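Local coordinates for protein RmpD (Hexulose-6-phosphate synthase) (Streptococcus mutans, PDB 3EXR) that belongs to the orotidine 5'-phosphate decarboxylase/HUMPS family and folds as a parallel beta/alpha (TIM) barrel, at residues L8-D13 with D32-G37. Numbering follows the deposited sequence.
Sequences LQVALD and DVIEAG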
loop_
_atom_site.group_PDB
_atom_site.type_symbol
_atom_site.label_atom_id
_atom_site.label_comp_id
_atom_site.label_asym_id
_atom_site.label_seq_id
_atom_site.Cartn_x
_atom_site.Cartn_y
_atom_site.Cartn_z
ATOM N N LEU A 8 -6.401 -15.748 16.775
ATOM C CA LEU A 8 -7.190 -15.837 15.579
ATOM C C LEU A 8 -7.529 -14.411 15.148
ATOM O O LEU A 8 -8.150 -13.659 15.901
ATOM C CB LEU A 8 -8.487 -16.604 15.829
ATOM C CG LEU A 8 -9.466 -16.584 14.644
ATOM C CD1 LEU A 8 -8.833 -17.029 13.322
ATOM C CD2 LEU A 8 -10.696 -17.394 14.932
ATOM N N GLN A 9 -7.131 -14.076 13.930
ATOM C CA GLN A 9 -7.393 -12.772 13.322
ATOM C C GLN A 9 -8.281 -12.959 12.112
ATOM O O GLN A 9 -8.085 -13.896 11.347
ATOM C CB GLN A 9 -6.075 -12.119 12.955
ATOM C CG GLN A 9 -6.179 -10.872 12.139
ATOM C CD GLN A 9 -4.834 -10.137 12.053
ATOM O OE1 GLN A 9 -4.056 -10.188 12.986
ATOM N NE2 GLN A 9 -4.581 -9.464 10.947
ATOM N N VAL A 10 -9.236 -12.044 11.928
ATOM C CA VAL A 10 -10.040 -12.021 10.704
ATOM C C VAL A 10 -9.702 -10.781 9.878
ATOM O O VAL A 10 -9.704 -9.663 10.396
ATOM C CB VAL A 10 -11.582 -12.067 10.972
ATOM C CG1 VAL A 10 -12.060 -10.849 11.776
ATOM C CG2 VAL A 10 -12.346 -12.146 9.679
ATOM N N ALA A 11 -9.350 -11.023 8.624
ATOM C CA ALA A 11 -9.104 -9.969 7.656
ATOM C C ALA A 11 -10.411 -9.643 6.959
ATOM O O ALA A 11 -11.128 -10.544 6.509
ATOM C CB ALA A 11 -8.074 -10.452 6.618
ATOM N N LEU A 12 -10.688 -8.348 6.835
ATOM C CA LEU A 12 -11.822 -7.819 6.065
ATOM C C LEU A 12 -11.306 -7.127 4.810
ATOM O O LEU A 12 -10.810 -5.997 4.855
ATOM C CB LEU A 12 -12.658 -6.860 6.904
ATOM C CG LEU A 12 -12.936 -7.273 8.348
ATOM C CD1 LEU A 12 -13.345 -6.060 9.150
ATOM C CD2 LEU A 12 -13.987 -8.390 8.374
ATOM N N ASP A 13 -11.382 -7.822 3.683
ATOM C CA ASP A 13 -10.800 -7.343 2.429
ATOM C C ASP A 13 -11.854 -6.939 1.402
ATOM O O ASP A 13 -11.568 -6.872 0.203
ATOM C CB ASP A 13 -9.837 -8.376 1.831
ATOM C CG ASP A 13 -8.696 -8.764 2.786
ATOM O OD1 ASP A 13 -8.027 -7.840 3.296
ATOM O OD2 ASP A 13 -8.430 -9.981 3.038
ATOM N N ASP A 32 -9.740 -12.847 18.100
ATOM C CA ASP A 32 -8.876 -12.036 18.960
ATOM C C ASP A 32 -8.493 -10.709 18.309
ATOM O O ASP A 32 -8.182 -9.737 19.004
ATOM C CB ASP A 32 -7.604 -12.825 19.269
ATOM C CG ASP A 32 -7.906 -14.156 19.871
ATOM O OD1 ASP A 32 -8.568 -14.134 20.934
ATOM O OD2 ASP A 32 -7.529 -15.209 19.313
ATOM N N VAL A 33 -8.430 -10.712 16.984
ATOM C CA VAL A 33 -7.962 -9.530 16.240
ATOM C C VAL A 33 -8.849 -9.308 14.995
ATOM O O VAL A 33 -9.167 -10.269 14.282
ATOM C CB VAL A 33 -6.497 -9.717 15.741
ATOM C CG1 VAL A 33 -5.938 -8.465 15.135
ATOM C CG2 VAL A 33 -5.569 -10.264 16.838
ATOM N N ILE A 34 -9.252 -8.061 14.758
ATOM C CA ILE A 34 -10.041 -7.696 13.566
ATOM C C ILE A 34 -9.230 -6.725 12.721
ATOM O O ILE A 34 -8.721 -5.726 13.221
ATOM C CB ILE A 34 -11.402 -7.053 13.944
ATOM C CG1 ILE A 34 -12.205 -8.014 14.808
ATOM C CG2 ILE A 34 -12.199 -6.723 12.693
ATOM C CD1 ILE A 34 -13.326 -7.400 15.510
ATOM N N GLU A 35 -9.133 -7.018 11.430
ATOM C CA GLU A 35 -8.248 -6.280 10.517
ATOM C C GLU A 35 -9.049 -5.639 9.380
ATOM O O GLU A 35 -9.767 -6.314 8.647
ATOM C CB GLU A 35 -7.181 -7.204 9.916
ATOM C CG GLU A 35 -6.371 -6.570 8.790
ATOM C CD GLU A 35 -5.254 -7.468 8.295
ATOM O OE1 GLU A 35 -5.400 -8.717 8.348
ATOM O OE2 GLU A 35 -4.194 -6.933 7.885
ATOM N N ALA A 36 -8.919 -4.322 9.258
ATOM C CA ALA A 36 -9.405 -3.599 8.097
ATOM C C ALA A 36 -8.378 -3.752 6.987
ATOM O O ALA A 36 -7.288 -3.141 7.048
ATOM C CB ALA A 36 -9.580 -2.115 8.443
ATOM N N GLY A 37 -8.694 -4.566 5.984
ATOM C CA GLY A 37 -7.730 -4.888 4.953
ATOM C C GLY A 37 -7.477 -3.757 3.969
ATOM O O GLY A 37 -8.308 -2.864 3.813
#
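Asp32 and Leu8 grip each other twice near the N-terminal ends of the two strands, with Asp32 in the loop just before its own. The carboxylate OD2 of Asp32 takes the backbone N of Leu8 through its anti lone pair, an almost straight bond of 2.8 Å (173° at the hydrogen), while Leu8 O receives two donors, Asp32 N at 2.8 Å and Val33 N at 3.2 Å. OD2 also forms a salt bridge with Lys213, which ties this end of the pair to helix 205-220. Inside the barrel a second polar link joins Gln9 to Glu35: NE2 of Gln9 lies 2.8 Å from OE1 of Glu35. OE1 lies in the amide plane of Gln9, whereas NE2 comes to it from above the carboxylate plane, the two planes being 79° apart. Both chains are extended, with CG opposite the backbone N, and this carries their ends into the interior. There the carboxylate of Asp64 lies close to that of Glu35. The methyl CG1 of Val33 lies 3.3 Å from Gln9 OE1. Between the strands runs a ladder in which Val10 N and Leu12 N donate to Val33 O and Glu35 O, and Val10 O and Leu12 O accept from Glu35 N and Gly37 N. On the outer face, CD1 of Leu12 rests 3.8 Å from CG2 of Ile34, and Val10 and Leu12 pack against helix 17-27. With strand axes 4.7 Å apart and 20° from parallel, the pair exemplifies the first beta-alpha-beta unit of a TIM barrel.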